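Local coordinates for Crov588 (Cafeteriavirus, PDB 6NYR), which is of unknown function but folds as a circular solenoid of leucine-rich FNIP-type repeats, a form that in related proteins often serves to bind other macromolecules, at residues K85-S88 / L89-Q93; L124-G127 / E128-Q132; L168-G171 / D172-Q176; I278-G281 / N282-Q286. One frame throughout, in Å; residues are numbered along the deposited sequence.

Contact 1. Residues K85-S88 / L89-Q93; sequences KNHS and LEELQ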
loop_
_atom_site.group_PDB
_atom_site.type_symbol
_atom_site.label_atom_id
_atom_site.label_comp_id
_atom_site.label_asym_id
_atom_site.label_seq_id
_atom_site.Cartn_x
_atom_site.Cartn_y
_atom_site.Cartn_z
ATOM N N LYS A 85 -13.336 17.110 -21.432
ATOM C CA LYS A 85 -12.736 18.187 -22.209
ATOM C C LYS A 85 -12.688 17.837 -23.692
ATOM O O LYS A 85 -12.230 16.756 -24.073
ATOM C CB LYS A 85 -11.327 18.479 -21.697
ATOM C CG LYS A 85 -10.586 19.580 -22.447
ATOM C CD LYS A 85 -11.294 20.924 -22.323
ATOM C CE LYS A 85 -10.450 22.053 -22.912
ATOM N NZ LYS A 85 -10.882 22.462 -24.280
ATOM N N ASN A 86 -13.165 18.759 -24.521
ATOM C CA ASN A 86 -13.065 18.682 -25.971
ATOM C C ASN A 86 -12.016 19.672 -26.463
ATOM O O ASN A 86 -11.521 20.515 -25.710
ATOM C CB ASN A 86 -14.425 18.977 -26.617
ATOM C CG ASN A 86 -14.551 18.396 -28.013
ATOM O OD1 ASN A 86 -13.558 18.039 -28.646
ATOM N ND2 ASN A 86 -15.782 18.298 -28.500
ATOM N N HIS A 87 -11.673 19.563 -27.745
ATOM C CA HIS A 87 -10.790 20.529 -28.376
ATOM C C HIS A 87 -11.268 20.816 -29.794
ATOM O O HIS A 87 -11.776 19.936 -30.493
ATOM C CB HIS A 87 -9.326 20.045 -28.454
ATOM C CG HIS A 87 -8.708 19.759 -27.122
ATOM N ND1 HIS A 87 -8.333 20.754 -26.243
ATOM C CD2 HIS A 87 -8.385 18.589 -26.523
ATOM C CE1 HIS A 87 -7.820 20.207 -25.156
ATOM N NE2 HIS A 87 -7.838 18.894 -25.302
ATOM N N SER A 88 -11.084 22.065 -30.218
ATOM C CA SER A 88 -11.060 22.415 -31.631
ATOM C C SER A 88 -9.607 22.411 -32.100
ATOM O O SER A 88 -8.677 22.527 -31.296
ATOM C CB SER A 88 -11.690 23.784 -31.882
ATOM O OG SER A 88 -10.762 24.821 -31.637
ATOM N N LEU A 89 -9.411 22.253 -33.411
ATOM C CA LEU A 89 -8.051 22.284 -33.939
ATOM C C LEU A 89 -7.402 23.646 -33.742
ATOM O O LEU A 89 -6.185 23.716 -33.537
ATOM C CB LEU A 89 -8.053 21.888 -35.414
ATOM C CG LEU A 89 -8.723 20.539 -35.703
ATOM C CD1 LEU A 89 -8.875 20.306 -37.193
ATOM C CD2 LEU A 89 -7.936 19.413 -35.048
ATOM N N GLU A 90 -8.183 24.725 -33.822
ATOM C CA GLU A 90 -7.685 26.037 -33.434
ATOM C C GLU A 90 -7.082 26.005 -32.035
ATOM O O GLU A 90 -5.963 26.479 -31.818
ATOM C CB GLU A 90 -8.812 27.071 -33.507
ATOM C CG GLU A 90 -8.421 28.436 -32.951
ATOM C CD GLU A 90 -9.247 29.573 -33.524
ATOM O OE1 GLU A 90 -9.269 29.726 -34.763
ATOM O OE2 GLU A 90 -9.865 30.319 -32.736
ATOM N N GLU A 91 -7.821 25.459 -31.065
ATOM C CA GLU A 91 -7.305 25.364 -29.703
ATOM C C GLU A 91 -5.931 24.701 -29.675
ATOM O O GLU A 91 -5.008 25.182 -29.007
ATOM C CB GLU A 91 -8.292 24.598 -28.816
ATOM C CG GLU A 91 -7.736 24.278 -27.437
ATOM C CD GLU A 91 -8.816 24.055 -26.397
ATOM O OE1 GLU A 91 -9.970 24.481 -26.617
ATOM O OE2 GLU A 91 -8.505 23.457 -25.345
ATOM N N LEU A 92 -5.782 23.580 -30.385
ATOM C CA LEU A 92 -4.511 22.864 -30.367
ATOM C C LEU A 92 -3.413 23.688 -31.027
ATOM O O LEU A 92 -2.260 23.680 -30.578
ATOM C CB LEU A 92 -4.660 21.515 -31.066
ATOM C CG LEU A 92 -5.733 20.586 -30.498
ATOM C CD1 LEU A 92 -5.700 19.244 -31.222
ATOM C CD2 LEU A 92 -5.566 20.417 -28.995
ATOM N N GLN A 93 -3.758 24.396 -32.102
ATOM C CA GLN A 93 -2.810 25.270 -32.777
ATOM C C GLN A 93 -2.400 26.437 -31.891
ATOM O O GLN A 93 -1.309 26.995 -32.063
ATOM C CB GLN A 93 -3.460 25.770 -34.067
ATOM C CG GLN A 93 -2.541 26.084 -35.210
ATOM C CD GLN A 93 -3.293 26.065 -36.535
ATOM O OE1 GLN A 93 -4.430 25.592 -36.609
ATOM N NE2 GLN A 93 -2.664 26.580 -37.583
#
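Glu91, in the first turn of helix 89-93, reaches back to Lys85 and His87 in the loop before it. Its CB lies 3.3 Å from Ser88 O, beside the helix start. CG, anti to the backbone N (chi1 171°), carries the extended chain past the imidazole, and CD comes to the ring edge, the carboxylate plane nearly perpendicular to the ring. At the tip OE2 has two donors: Lys85 NZ at 2.8 Å, on the syn side in a salt bridge, and His87 ND1 at 2.9 Å, a weak bond bent to 139°. OE1 takes weaker bonds, from the same lysine and from Val69 N. Lysine suits the site because its long chain bends round to the acid while its ammonium makes a cation-pi contact with Tyr81. Leu92 CD2 covers one face of His87 in a CH-pi contact, 4.0 Å from the ring centroid. Ser88 is the N-cap: its OG accepts from Glu91 N at 3.1 Å, so Glu91 is held at both ends, by this cap and by Lys85 and His87. Since His87 NE2 is bonded to Gly105 N, an amide donor, the imidazole is probably neutral with its proton on ND1, leaving Lys85 to balance the buried glutamate.

Contact 2. Residues L124-G127 / E128-Q132; sequences LTFG and EEFNQ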
loop_
_atom_site.group_PDB
_atom_site.type_symbol
_atom_site.label_atom_id
_atom_site.label_comp_id
_atom_site.label_asym_id
_atom_site.label_seq_id
_atom_site.Cartn_x
_atom_site.Cartn_y
_atom_site.Cartn_z
ATOM N N LEU A 124 3.033 12.667 -25.754
ATOM C CA LEU A 124 1.669 12.815 -26.245
ATOM C C LEU A 124 0.832 11.623 -25.808
ATOM O O LEU A 124 1.249 10.472 -25.974
ATOM C CB LEU A 124 1.639 12.948 -27.769
ATOM C CG LEU A 124 0.244 12.990 -28.396
ATOM C CD1 LEU A 124 -0.569 14.136 -27.815
ATOM C CD2 LEU A 124 0.335 13.107 -29.913
ATOM N N THR A 125 -0.340 11.901 -25.247
ATOM C CA THR A 125 -1.307 10.881 -24.869
ATOM C C THR A 125 -2.669 11.279 -25.420
ATOM O O THR A 125 -3.150 12.384 -25.147
ATOM C CB THR A 125 -1.375 10.715 -23.345
ATOM O OG1 THR A 125 -0.119 10.213 -22.865
ATOM C CG2 THR A 125 -2.494 9.756 -22.959
ATOM N N PHE A 126 -3.281 10.385 -26.194
ATOM C CA PHE A 126 -4.588 10.664 -26.772
ATOM C C PHE A 126 -5.704 10.355 -25.779
ATOM O O PHE A 126 -5.568 9.502 -24.896
ATOM C CB PHE A 126 -4.808 9.850 -28.051
ATOM C CG PHE A 126 -4.126 10.423 -29.265
ATOM C CD1 PHE A 126 -4.688 11.482 -29.961
ATOM C CD2 PHE A 126 -2.927 9.896 -29.714
ATOM C CE1 PHE A 126 -4.065 12.008 -31.075
ATOM C CE2 PHE A 126 -2.297 10.418 -30.826
ATOM C CZ PHE A 126 -2.866 11.476 -31.508
ATOM N N GLY A 127 -6.817 11.063 -25.938
ATOM C CA GLY A 127 -7.981 10.847 -25.103
ATOM C C GLY A 127 -8.708 9.559 -25.435
ATOM O O GLY A 127 -8.429 8.874 -26.419
ATOM N N GLU A 128 -9.678 9.235 -24.577
ATOM C CA GLU A 128 -10.397 7.973 -24.701
ATOM C C GLU A 128 -11.020 7.814 -26.083
ATOM O O GLU A 128 -10.881 6.768 -26.724
ATOM C CB GLU A 128 -11.478 7.885 -23.619
ATOM C CG GLU A 128 -12.130 6.514 -23.493
ATOM C CD GLU A 128 -13.261 6.482 -22.471
ATOM O OE1 GLU A 128 -13.031 6.872 -21.306
ATOM O OE2 GLU A 128 -14.381 6.065 -22.842
ATOM N N GLU A 129 -11.710 8.845 -26.562
ATOM C CA GLU A 129 -12.550 8.700 -27.744
ATOM C C GLU A 129 -11.821 8.961 -29.054
ATOM O O GLU A 129 -12.396 8.701 -30.120
ATOM C CB GLU A 129 -13.767 9.630 -27.644
ATOM C CG GLU A 129 -14.645 9.368 -26.427
ATOM C CD GLU A 129 -15.201 7.952 -26.403
ATOM O OE1 GLU A 129 -15.617 7.460 -27.477
ATOM O OE2 GLU A 129 -15.207 7.328 -25.321
ATOM N N PHE A 130 -10.577 9.435 -29.016
ATOM C CA PHE A 130 -9.876 9.722 -30.257
ATOM C C PHE A 130 -9.721 8.454 -31.086
ATOM O O PHE A 130 -9.230 7.432 -30.598
ATOM C CB PHE A 130 -8.503 10.326 -29.985
ATOM C CG PHE A 130 -7.700 10.567 -31.234
ATOM C CD1 PHE A 130 -7.864 11.733 -31.960
ATOM C CD2 PHE A 130 -6.791 9.627 -31.687
ATOM C CE1 PHE A 130 -7.134 11.962 -33.110
ATOM C CE2 PHE A 130 -6.056 9.848 -32.839
ATOM C CZ PHE A 130 -6.226 11.018 -33.551
ATOM N N ASN A 131 -10.111 8.538 -32.355
ATOM C CA ASN A 131 -10.016 7.412 -33.272
ATOM C C ASN A 131 -10.024 7.936 -34.704
ATOM O O ASN A 131 -10.897 7.574 -35.499
ATOM C CB ASN A 131 -11.167 6.432 -33.054
ATOM C CG ASN A 131 -11.007 5.170 -33.876
ATOM O OD1 ASN A 131 -9.907 4.846 -34.322
ATOM N ND2 ASN A 131 -12.104 4.465 -34.101
ATOM N N GLN A 132 -9.063 8.801 -35.023
ATOM C CA GLN A 132 -8.930 9.399 -36.342
ATOM C C GLN A 132 -7.571 9.047 -36.937
ATOM O O GLN A 132 -6.609 8.750 -36.221
ATOM C CB GLN A 132 -9.089 10.924 -36.283
ATOM C CG GLN A 132 -10.446 11.381 -35.795
ATOM C CD GLN A 132 -11.573 10.892 -36.682
ATOM O OE1 GLN A 132 -11.445 10.851 -37.911
ATOM N NE2 GLN A 132 -12.682 10.506 -36.065
#
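Phe126 and Phe130 lay their rings face against face in an offset stack, centroids 4.0 Å apart and planes 18° from parallel. Phe130 CE2 sits 3.4 Å above the plane of Phe126, toward its rim, and Phe126 CD1 stands in the same way over Phe130. The second face of Phe130 is met by its own chain, Gln132 N lying 3.8 Å above the plane. Different first torsions bring the rings together: Phe126 holds CG beside its backbone N, whereas Phe130 sends CG anti to its own (chi1 177°), so that both side chains leave the bend on the same inner side. The bend is a type I turn over 127-130, closed by a weak bond from Phe130 N to Gly127 O of 3.4 Å. Gly127 brings no side chain to the corner, and Glu128 and Glu129 suit its outer side, where their CB atoms point away from the strand end. Phenylalanine fits the inner side as a large, flat, apolar filler. Phe126 also meets the ring of Phe148, and Asn131 is hydrogen-bonded to Asn109 and Asn153. The stack lies just beyond strand 123-125, which runs parallel between strands 101-103 and 145-147.

Contact 3. Residues L168-G171 / D172-Q176; sequences LSFG and DCFNQ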
loop_
_atom_site.group_PDB
_atom_site.type_symbol
_atom_site.label_atom_id
_atom_site.label_comp_id
_atom_site.label_asym_id
_atom_site.label_seq_id
_atom_site.Cartn_x
_atom_site.Cartn_y
_atom_site.Cartn_z
ATOM N N LEU A 168 5.867 3.474 -26.849
ATOM C CA LEU A 168 4.616 3.402 -27.589
ATOM C C LEU A 168 3.659 2.462 -26.874
ATOM O O LEU A 168 4.004 1.306 -26.606
ATOM C CB LEU A 168 4.852 2.911 -29.021
ATOM C CG LEU A 168 3.600 2.707 -29.880
ATOM C CD1 LEU A 168 2.938 4.051 -30.160
ATOM C CD2 LEU A 168 3.923 1.966 -31.169
ATOM N N SER A 169 2.460 2.955 -26.572
ATOM C CA SER A 169 1.442 2.172 -25.882
ATOM C C SER A 169 0.122 2.318 -26.622
ATOM O O SER A 169 -0.397 3.432 -26.758
ATOM C CB SER A 169 1.282 2.619 -24.425
ATOM O OG SER A 169 2.525 2.606 -23.748
ATOM N N PHE A 170 -0.419 1.198 -27.089
ATOM C CA PHE A 170 -1.720 1.176 -27.733
ATOM C C PHE A 170 -2.820 0.939 -26.706
ATOM O O PHE A 170 -2.591 0.350 -25.645
ATOM C CB PHE A 170 -1.775 0.078 -28.793
ATOM C CG PHE A 170 -0.935 0.355 -29.995
ATOM C CD1 PHE A 170 -1.414 1.160 -31.014
ATOM C CD2 PHE A 170 0.325 -0.202 -30.121
ATOM C CE1 PHE A 170 -0.652 1.408 -32.132
ATOM C CE2 PHE A 170 1.093 0.051 -31.240
ATOM C CZ PHE A 170 0.602 0.856 -32.243
ATOM N N GLY A 171 -4.025 1.397 -27.038
ATOM C CA GLY A 171 -5.177 1.229 -26.180
ATOM C C GLY A 171 -5.979 -0.013 -26.517
ATOM O O GLY A 171 -5.565 -0.869 -27.301
ATOM N N ASP A 172 -7.177 -0.081 -25.929
ATOM C CA ASP A 172 -7.947 -1.322 -25.934
ATOM C C ASP A 172 -8.337 -1.753 -27.342
ATOM O O ASP A 172 -8.340 -2.949 -27.657
ATOM C CB ASP A 172 -9.206 -1.163 -25.079
ATOM C CG ASP A 172 -8.908 -1.130 -23.600
ATOM O OD1 ASP A 172 -7.831 -1.611 -23.197
ATOM O OD2 ASP A 172 -9.752 -0.615 -22.841
ATOM N N CYS A 173 -8.705 -0.802 -28.193
ATOM C CA CYS A 173 -9.337 -1.133 -29.459
ATOM C C CYS A 173 -8.344 -1.297 -30.597
ATOM O O CYS A 173 -8.720 -1.817 -31.651
ATOM C CB CYS A 173 -10.370 -0.060 -29.832
ATOM S SG CYS A 173 -11.868 -0.053 -28.815
ATOM N N PHE A 174 -7.103 -0.856 -30.431
ATOM C CA PHE A 174 -6.156 -0.962 -31.528
ATOM C C PHE A 174 -5.985 -2.420 -31.939
ATOM O O PHE A 174 -5.643 -3.277 -31.114
ATOM C CB PHE A 174 -4.798 -0.383 -31.162
ATOM C CG PHE A 174 -3.798 -0.503 -32.277
ATOM C CD1 PHE A 174 -3.876 0.344 -33.369
ATOM C CD2 PHE A 174 -2.808 -1.474 -32.254
ATOM C CE1 PHE A 174 -2.983 0.237 -34.411
ATOM C CE2 PHE A 174 -1.904 -1.579 -33.294
ATOM C CZ PHE A 174 -1.995 -0.721 -34.375
ATOM N N ASN A 175 -6.217 -2.699 -33.219
ATOM C CA ASN A 175 -6.024 -4.034 -33.770
ATOM C C ASN A 175 -5.790 -3.923 -35.273
ATOM O O ASN A 175 -6.614 -4.384 -36.071
ATOM C CB ASN A 175 -7.224 -4.926 -33.464
ATOM C CG ASN A 175 -6.987 -6.373 -33.869
ATOM O OD1 ASN A 175 -5.846 -6.817 -34.015
ATOM N ND2 ASN A 175 -8.068 -7.115 -34.056
ATOM N N GLN A 176 -4.687 -3.288 -35.667
ATOM C CA GLN A 176 -4.297 -3.198 -37.065
ATOM C C GLN A 176 -2.923 -3.826 -37.255
ATOM O O GLN A 176 -2.083 -3.807 -36.352
ATOM C CB GLN A 176 -4.263 -1.745 -37.565
ATOM C CG GLN A 176 -5.599 -1.026 -37.552
ATOM C CD GLN A 176 -6.594 -1.604 -38.540
ATOM O OE1 GLN A 176 -6.222 -2.083 -39.617
ATOM N NE2 GLN A 176 -7.872 -1.556 -38.181
#
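Phe174 is held between a ring and a peptide nitrogen on opposite faces, both set over its centre: Phe170 CE1 stands above one face, and Gln176 N lies 3.9 Å from the other. The closest carbon approach of the two rings is shorter than is realistic, so the exact spacing is doubtful, but the offset stack itself is clear, with centroids 3.7 Å apart and planes at 15°. The overlap is uneven in the two directions, for over Phe170 the nearest partner atom, Phe174 CE2, falls toward the rim. Phe174 reaches this place with CG anti to the backbone N (chi1 179°), which lays its ring over that of Phe170, just past the end of strand 167-169. Between the two aromatics the backbone makes a type I turn, in which Phe174 N gives Gly171 O a weak bond, 3.5 Å long and bent to 145°. Gly171, without a side chain, leads from Phe170 into the turn, while Asp172, a polar residue on the partly exposed corner, touches Gly171 mainly through CB. Cys173 directs its CB away from the strand. On its other sides Phe170 meets Phe148 and Phe192, both nearly parallel to it, and Ile156 touches both rings of the pair. Chemically, then, the turn probably owes little to its one weak polar bond; dispersion between flat, apolar groups probably supplies most of its cohesion.

Contact 4. Residues I278-G281 / N282-Q286; sequences ITFG and NNFNQ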
loop_
_atom_site.group_PDB
_atom_site.type_symbol
_atom_site.label_atom_id
_atom_site.label_comp_id
_atom_site.label_asym_id
_atom_site.label_seq_id
_atom_site.Cartn_x
_atom_site.Cartn_y
_atom_site.Cartn_z
ATOM N N ILE A 278 10.976 -16.089 -14.294
ATOM C CA ILE A 278 9.906 -16.725 -15.055
ATOM C C ILE A 278 8.642 -16.731 -14.209
ATOM O O ILE A 278 8.660 -17.176 -13.057
ATOM C CB ILE A 278 10.270 -18.163 -15.477
ATOM C CG1 ILE A 278 11.411 -18.137 -16.495
ATOM C CG2 ILE A 278 9.055 -18.884 -16.049
ATOM C CD1 ILE A 278 11.948 -19.499 -16.860
ATOM N N THR A 279 7.547 -16.249 -14.784
ATOM C CA THR A 279 6.229 -16.328 -14.171
ATOM C C THR A 279 5.290 -17.034 -15.137
ATOM O O THR A 279 5.237 -16.687 -16.322
ATOM C CB THR A 279 5.687 -14.940 -13.826
ATOM O OG1 THR A 279 6.535 -14.328 -12.843
ATOM C CG2 THR A 279 4.264 -15.039 -13.278
ATOM N N PHE A 280 4.575 -18.035 -14.640
ATOM C CA PHE A 280 3.556 -18.723 -15.418
ATOM C C PHE A 280 2.184 -18.152 -15.081
ATOM O O PHE A 280 1.967 -17.577 -14.010
ATOM C CB PHE A 280 3.569 -20.236 -15.155
ATOM C CG PHE A 280 4.717 -20.954 -15.800
ATOM C CD1 PHE A 280 4.725 -21.192 -17.164
ATOM C CD2 PHE A 280 5.783 -21.401 -15.041
ATOM C CE1 PHE A 280 5.779 -21.854 -17.762
ATOM C CE2 PHE A 280 6.844 -22.070 -15.632
ATOM C CZ PHE A 280 6.840 -22.296 -16.994
ATOM N N GLY A 281 1.249 -18.329 -16.017
ATOM C CA GLY A 281 -0.116 -17.898 -15.824
ATOM C C GLY A 281 -0.958 -18.981 -15.175
ATOM O O GLY A 281 -0.483 -20.059 -14.825
ATOM N N ASN A 282 -2.247 -18.672 -15.030
ATOM C CA ASN A 282 -3.134 -19.530 -14.253
ATOM C C ASN A 282 -3.164 -20.957 -14.790
ATOM O O ASN A 282 -3.140 -21.916 -14.010
ATOM C CB ASN A 282 -4.547 -18.941 -14.242
ATOM C CG ASN A 282 -5.376 -19.446 -13.079
ATOM O OD1 ASN A 282 -5.686 -20.632 -12.994
ATOM N ND2 ASN A 282 -5.755 -18.539 -12.186
ATOM N N ASN A 283 -3.198 -21.123 -16.115
ATOM C CA ASN A 283 -3.535 -22.415 -16.690
ATOM C C ASN A 283 -2.346 -23.310 -16.996
ATOM O O ASN A 283 -2.558 -24.481 -17.333
ATOM C CB ASN A 283 -4.316 -22.257 -18.002
ATOM C CG ASN A 283 -5.706 -21.729 -17.798
ATOM O OD1 ASN A 283 -6.168 -21.579 -16.667
ATOM N ND2 ASN A 283 -6.395 -21.449 -18.896
ATOM N N PHE A 284 -1.116 -22.810 -16.928
ATOM C CA PHE A 284 0.012 -23.651 -17.300
ATOM C C PHE A 284 0.077 -24.875 -16.395
ATOM O O PHE A 284 0.132 -24.750 -15.167
ATOM C CB PHE A 284 1.323 -22.881 -17.227
ATOM C CG PHE A 284 2.522 -23.726 -17.553
ATOM C CD1 PHE A 284 2.869 -23.979 -18.871
ATOM C CD2 PHE A 284 3.298 -24.270 -16.544
ATOM C CE1 PHE A 284 3.965 -24.761 -19.174
ATOM C CE2 PHE A 284 4.397 -25.053 -16.843
ATOM C CZ PHE A 284 4.729 -25.297 -18.160
ATOM N N ASN A 285 0.091 -26.056 -17.005
ATOM C CA ASN A 285 0.076 -27.304 -16.251
ATOM C C ASN A 285 0.741 -28.404 -17.079
ATOM O O ASN A 285 0.209 -29.503 -17.248
ATOM C CB ASN A 285 -1.355 -27.668 -15.850
ATOM C CG ASN A 285 -1.398 -28.726 -14.767
ATOM O OD1 ASN A 285 -0.382 -29.011 -14.127
ATOM N ND2 ASN A 285 -2.574 -29.300 -14.540
ATOM N N GLN A 286 1.921 -28.110 -17.611
ATOM C CA GLN A 286 2.701 -29.052 -18.397
ATOM C C GLN A 286 3.933 -29.493 -17.617
ATOM O O GLN A 286 4.497 -28.732 -16.825
ATOM C CB GLN A 286 3.129 -28.428 -19.728
ATOM C CG GLN A 286 1.983 -28.040 -20.657
ATOM C CD GLN A 286 1.122 -29.227 -21.047
ATOM O OE1 GLN A 286 1.634 -30.299 -21.364
ATOM N NE2 GLN A 286 -0.190 -29.039 -21.034
HETATM O O HOH W 1 0.288 -22.571 -14.036
#
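Phe280 and Phe284, four residues apart, become stacking partners because their first torsions differ. Phe280 keeps CG beside the backbone N and anti to the carbonyl carbon (chi1 -74°), which leans its ring toward that of Phe284. In Phe284 the roles are exchanged: CG is anti to N and beside the carbonyl carbon (chi1 178°), and both rings project away from the corners of the bend. In both residues the second torsion turns the ring roughly perpendicular to its CA-CB-CG plane, and the two ring planes lie 11° apart. The centroids of the Phe280 and Phe284 rings are 3.9 Å from each other in an offset stack. Phe280 CE1 lies 3.4 Å above the middle of Phe284, while Phe284 CD2 stands over the rim of Phe280. Behind Phe284, Gln286 N takes the opposite face at 3.9 Å. Asn282 and Asn283 occupy the corners of the bend with CB turned away from the strand end, a fitting place for small polar side chains, and Gly281 passes the chain into the corner without bulk. A water molecule inside the bend lies 2.7 Å from Gly281 O and 2.5 Å from Phe284 O, placed to donate to either. Asn285 then faces along the stack of coils: its N bonds to Asn263 OD1, and its OD1 accepts from Asn307 N and Gln308 NE2. A strand followed by Phe-Gly, a type I bend, and a second Phe followed by Asn-Gln make up the recurring coil of this FNIP-type leucine-rich repeat solenoid, with the asparagines joined from coil to coil in a ladder.

In the fold
The four contacts follow one another along the chain and round the ring. Contact 1 lies between strands 78-80 and 101-103, its centre about 13 Å from that of contact 2. Contacts 2, 3 and 4 each begin at the end of a strand in the long parallel series. Strand 145-147 separates contacts 2 and 3, whose centres are about 11 Å apart, while four strands intervene between contacts 3 and 4, about 26 Å apart. The centres of contacts 1 and 4 are about 47 Å apart, and none touches another. The same aromatic turn returns round the circle, whereas contact 1 begins at Lys85, the place of the second phenylalanine, and runs on into helix 89-93 with polar bonds instead.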